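Local coordinates for GTPase-activating protein GYP1 (Saccharomyces cerevisiae, PDB 1FKM) that stimulates GTP hydrolysis by Ypt/Rab GTPases such as Ypt1 and Ypt7, supplying an arginine and a glutamine finger in trans from its TBC domain, at residues 29-34 with 254-259. Residues are numbered along the deposited sequence; the frame is centred on the assembly and turned at random.
Sequences ISWNGI and WDTYLS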
ATOM      1  N   ILE A  29     -18.762  -0.032   5.570  1.00 21.92           N
ATOM      2  CA  ILE A  29     -18.356   1.001   6.507  1.00 21.90           C
ATOM      3  C   ILE A  29     -16.884   1.378   6.369  1.00 20.67           C
ATOM      4  O   ILE A  29     -16.528   2.546   6.528  1.00 22.16           O
ATOM      5  CB  ILE A  29     -18.648   0.575   7.976  1.00 26.21           C
ATOM      6  CG1 ILE A  29     -18.373   1.749   8.918  1.00 27.53           C
ATOM      7  CG2 ILE A  29     -17.801  -0.636   8.357  1.00 27.45           C
ATOM      8  CD1 ILE A  29     -18.831   1.514  10.352  1.00 31.36           C
ATOM      9  N   SER A  30     -16.035   0.402   6.056  1.00 19.67           N
ATOM     10  CA  SER A  30     -14.599   0.650   5.919  1.00 19.01           C
ATOM     11  C   SER A  30     -14.240   1.584   4.772  1.00 19.49           C
ATOM     12  O   SER A  30     -13.201   2.237   4.811  1.00 18.17           O
ATOM     13  CB  SER A  30     -13.839  -0.668   5.737  1.00 19.20           C
ATOM     14  OG  SER A  30     -13.943  -1.491   6.887  1.00 19.40           O
ATOM     15  N   TRP A  31     -15.095   1.646   3.754  1.00 19.27           N
ATOM     16  CA  TRP A  31     -14.844   2.496   2.593  1.00 21.34           C
ATOM     17  C   TRP A  31     -14.623   3.938   3.033  1.00 22.38           C
ATOM     18  O   TRP A  31     -13.810   4.667   2.450  1.00 20.90           O
ATOM     19  CB  TRP A  31     -16.041   2.445   1.632  1.00 23.45           C
ATOM     20  CG  TRP A  31     -15.688   2.590   0.174  1.00 23.00           C
ATOM     21  CD1 TRP A  31     -15.534   1.581  -0.736  1.00 21.42           C
ATOM     22  CD2 TRP A  31     -15.431   3.813  -0.539  1.00 21.84           C
ATOM     23  NE1 TRP A  31     -15.201   2.098  -1.964  1.00 22.76           N
ATOM     24  CE2 TRP A  31     -15.132   3.461  -1.872  1.00 22.39           C
ATOM     25  CE3 TRP A  31     -15.425   5.167  -0.179  1.00 23.36           C
ATOM     26  CZ2 TRP A  31     -14.829   4.418  -2.852  1.00 23.13           C
ATOM     27  CZ3 TRP A  31     -15.120   6.119  -1.156  1.00 24.20           C
ATOM     28  CH2 TRP A  31     -14.827   5.735  -2.475  1.00 20.99           C
ATOM     29  N   ASN A  32     -15.341   4.339   4.078  1.00 23.12           N
ATOM     30  CA  ASN A  32     -15.261   5.703   4.584  1.00 24.67           C
ATOM     31  C   ASN A  32     -14.222   5.921   5.674  1.00 24.42           C
ATOM     32  O   ASN A  32     -14.257   6.938   6.357  1.00 24.27           O
ATOM     33  CB  ASN A  32     -16.638   6.141   5.093  1.00 26.93           C
ATOM     34  CG  ASN A  32     -17.726   5.938   4.056  1.00 29.89           C
ATOM     35  OD1 ASN A  32     -17.592   6.365   2.910  1.00 30.46           O
ATOM     36  ND2 ASN A  32     -18.808   5.281   4.452  1.00 30.84           N
ATOM     37  N   GLY A  33     -13.308   4.969   5.841  1.00 22.64           N
ATOM     38  CA  GLY A  33     -12.277   5.116   6.851  1.00 21.75           C
ATOM     39  C   GLY A  33     -12.412   4.149   8.010  1.00 21.93           C
ATOM     40  O   GLY A  33     -13.513   3.881   8.495  1.00 23.34           O
ATOM     41  N   ILE A  34     -11.278   3.632   8.465  1.00 19.83           N
ATOM     42  CA  ILE A  34     -11.256   2.680   9.563  1.00 18.90           C
ATOM     43  C   ILE A  34     -10.558   3.273  10.783  1.00 20.57           C
ATOM     44  O   ILE A  34      -9.441   3.785  10.670  1.00 20.35           O
ATOM     45  CB  ILE A  34     -10.498   1.394   9.146  1.00 20.87           C
ATOM     46  CG1 ILE A  34     -11.166   0.778   7.911  1.00 18.51           C
ATOM     47  CG2 ILE A  34     -10.481   0.396  10.303  1.00 18.37           C
ATOM     48  CD1 ILE A  34     -10.288  -0.244   7.174  1.00 18.58           C
ATOM     49  N   TRP A 254      -5.563   3.620   1.848  1.00 18.69           N
ATOM     50  CA  TRP A 254      -5.628   2.161   1.790  1.00 18.82           C
ATOM     51  C   TRP A 254      -6.886   1.562   2.416  1.00 17.54           C
ATOM     52  O   TRP A 254      -7.301   0.473   2.025  1.00 18.81           O
ATOM     53  CB  TRP A 254      -4.351   1.552   2.385  1.00 20.62           C
ATOM     54  CG  TRP A 254      -3.204   1.609   1.400  1.00 25.34           C
ATOM     55  CD1 TRP A 254      -2.958   2.600   0.488  1.00 28.62           C
ATOM     56  CD2 TRP A 254      -2.150   0.649   1.235  1.00 27.56           C
ATOM     57  NE1 TRP A 254      -1.823   2.317  -0.232  1.00 28.83           N
ATOM     58  CE2 TRP A 254      -1.306   1.127   0.206  1.00 28.72           C
ATOM     59  CE3 TRP A 254      -1.837  -0.568   1.856  1.00 28.02           C
ATOM     60  CZ2 TRP A 254      -0.166   0.428  -0.217  1.00 30.92           C
ATOM     61  CZ3 TRP A 254      -0.702  -1.263   1.434  1.00 30.35           C
ATOM     62  CH2 TRP A 254       0.116  -0.760   0.407  1.00 29.26           C
ATOM     63  N   ASP A 255      -7.502   2.257   3.371  1.00 18.78           N
ATOM     64  CA  ASP A 255      -8.746   1.748   3.965  1.00 18.57           C
ATOM     65  C   ASP A 255      -9.736   1.598   2.810  1.00 17.96           C
ATOM     66  O   ASP A 255     -10.461   0.601   2.703  1.00 17.88           O
ATOM     67  CB  ASP A 255      -9.384   2.737   4.956  1.00 18.74           C
ATOM     68  CG  ASP A 255      -8.563   2.969   6.208  1.00 20.09           C
ATOM     69  OD1 ASP A 255      -7.686   2.149   6.549  1.00 19.20           O
ATOM     70  OD2 ASP A 255      -8.827   3.998   6.873  1.00 19.30           O
ATOM     71  N   THR A 256      -9.769   2.616   1.957  1.00 17.91           N
ATOM     72  CA  THR A 256     -10.677   2.629   0.820  1.00 17.61           C
ATOM     73  C   THR A 256     -10.241   1.692  -0.298  1.00 18.04           C
ATOM     74  O   THR A 256     -11.077   1.000  -0.882  1.00 19.30           O
ATOM     75  CB  THR A 256     -10.857   4.060   0.268  1.00 20.19           C
ATOM     76  OG1 THR A 256     -11.395   4.895   1.299  1.00 19.22           O
ATOM     77  CG2 THR A 256     -11.821   4.065  -0.929  1.00 19.51           C
ATOM     78  N   TYR A 257      -8.944   1.663  -0.605  1.00 17.21           N
ATOM     79  CA  TYR A 257      -8.467   0.758  -1.640  1.00 18.50           C
ATOM     80  C   TYR A 257      -8.801  -0.686  -1.271  1.00 19.18           C
ATOM     81  O   TYR A 257      -9.291  -1.442  -2.105  1.00 19.26           O
ATOM     82  CB  TYR A 257      -6.956   0.889  -1.826  1.00 21.29           C
ATOM     83  CG  TYR A 257      -6.546   1.942  -2.828  1.00 25.63           C
ATOM     84  CD1 TYR A 257      -6.986   3.260  -2.712  1.00 27.25           C
ATOM     85  CD2 TYR A 257      -5.680   1.627  -3.876  1.00 29.41           C
ATOM     86  CE1 TYR A 257      -6.568   4.241  -3.616  1.00 28.90           C
ATOM     87  CE2 TYR A 257      -5.258   2.596  -4.781  1.00 28.94           C
ATOM     88  CZ  TYR A 257      -5.700   3.898  -4.644  1.00 29.02           C
ATOM     89  OH  TYR A 257      -5.254   4.859  -5.524  1.00 31.64           O
ATOM     90  N   LEU A 258      -8.540  -1.065  -0.021  1.00 19.49           N
ATOM     91  CA  LEU A 258      -8.816  -2.431   0.422  1.00 20.46           C
ATOM     92  C   LEU A 258     -10.315  -2.738   0.469  1.00 21.39           C
ATOM     93  O   LEU A 258     -10.730  -3.868   0.212  1.00 21.80           O
ATOM     94  CB  LEU A 258      -8.184  -2.683   1.804  1.00 20.34           C
ATOM     95  CG  LEU A 258      -6.647  -2.647   1.860  1.00 21.15           C
ATOM     96  CD1 LEU A 258      -6.175  -2.768   3.302  1.00 21.16           C
ATOM     97  CD2 LEU A 258      -6.070  -3.774   1.023  1.00 22.79           C
ATOM     98  N   SER A 259     -11.126  -1.737   0.802  1.00 19.95           N
ATOM     99  CA  SER A 259     -12.576  -1.928   0.861  1.00 22.10           C
ATOM    100  C   SER A 259     -13.149  -2.044  -0.547  1.00 24.14           C
ATOM    101  O   SER A 259     -14.016  -2.876  -0.809  1.00 24.67           O
ATOM    102  CB  SER A 259     -13.260  -0.750   1.568  1.00 23.14           C
ATOM    103  OG  SER A 259     -12.835  -0.611   2.912  1.00 24.54           O
TER
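Thr256 grips Trp31 twice, once with each branch of its side chain. The methyl CG2, anti to the backbone N, sits over one face of the indole in a CH-pi contact, 3.4 Å from the centroid of the Trp31 six-membered ring and 9° off its normal. The hydroxyl branch donates to the main chain of the same tryptophan, with Thr256 OG1 2.7 Å from Trp31 O and tilted moderately from the carbonyl plane; Arg252 is a further partner of this hydroxyl. One helical residue back, Asp255 reaches the chain just past the turn: Ile34 N lies 2.9 Å from Asp255 OD2, a nearly straight bond (163° at the hydrogen) that comes down from above the carboxylate plane. Ile34 also lays its side chain against that carboxylate, CD1 being 3.6 Å from Asp255 OD1. That OD1 takes a salt bridge from Arg39 NE and a hydrogen bond from Trp43 NE1. An alanine here would probably leave the Ile34 amide and Trp43 NE1 without their acceptor and the charge of Arg39 without its mate. Ser259 OG turns back to Asp255 O (2.7 Å), which Ser259 N meets from the opposite face, while Ser259 CB lies against Trp31 N and CA. The type I turn from Ser30 to Gly33 presents Trp31 O and Ile34 N to the helix; at Gly33 a CB would jam against the carbonyl O of Asn32. The indole NE1 is hydrogen-bonded to Glu260 OE1, and Phe376 of helix 365-382 meets the ring edge-to-face. This is buried packing in the all-helical Rab-GAP (TBC) domain, away from both fingers, tying the loop after helix 23-30 to helix 247-261, with Val42 of helix 39-46 against Ser30 and Ile34, and Leu372 of helix 365-382 against Thr256.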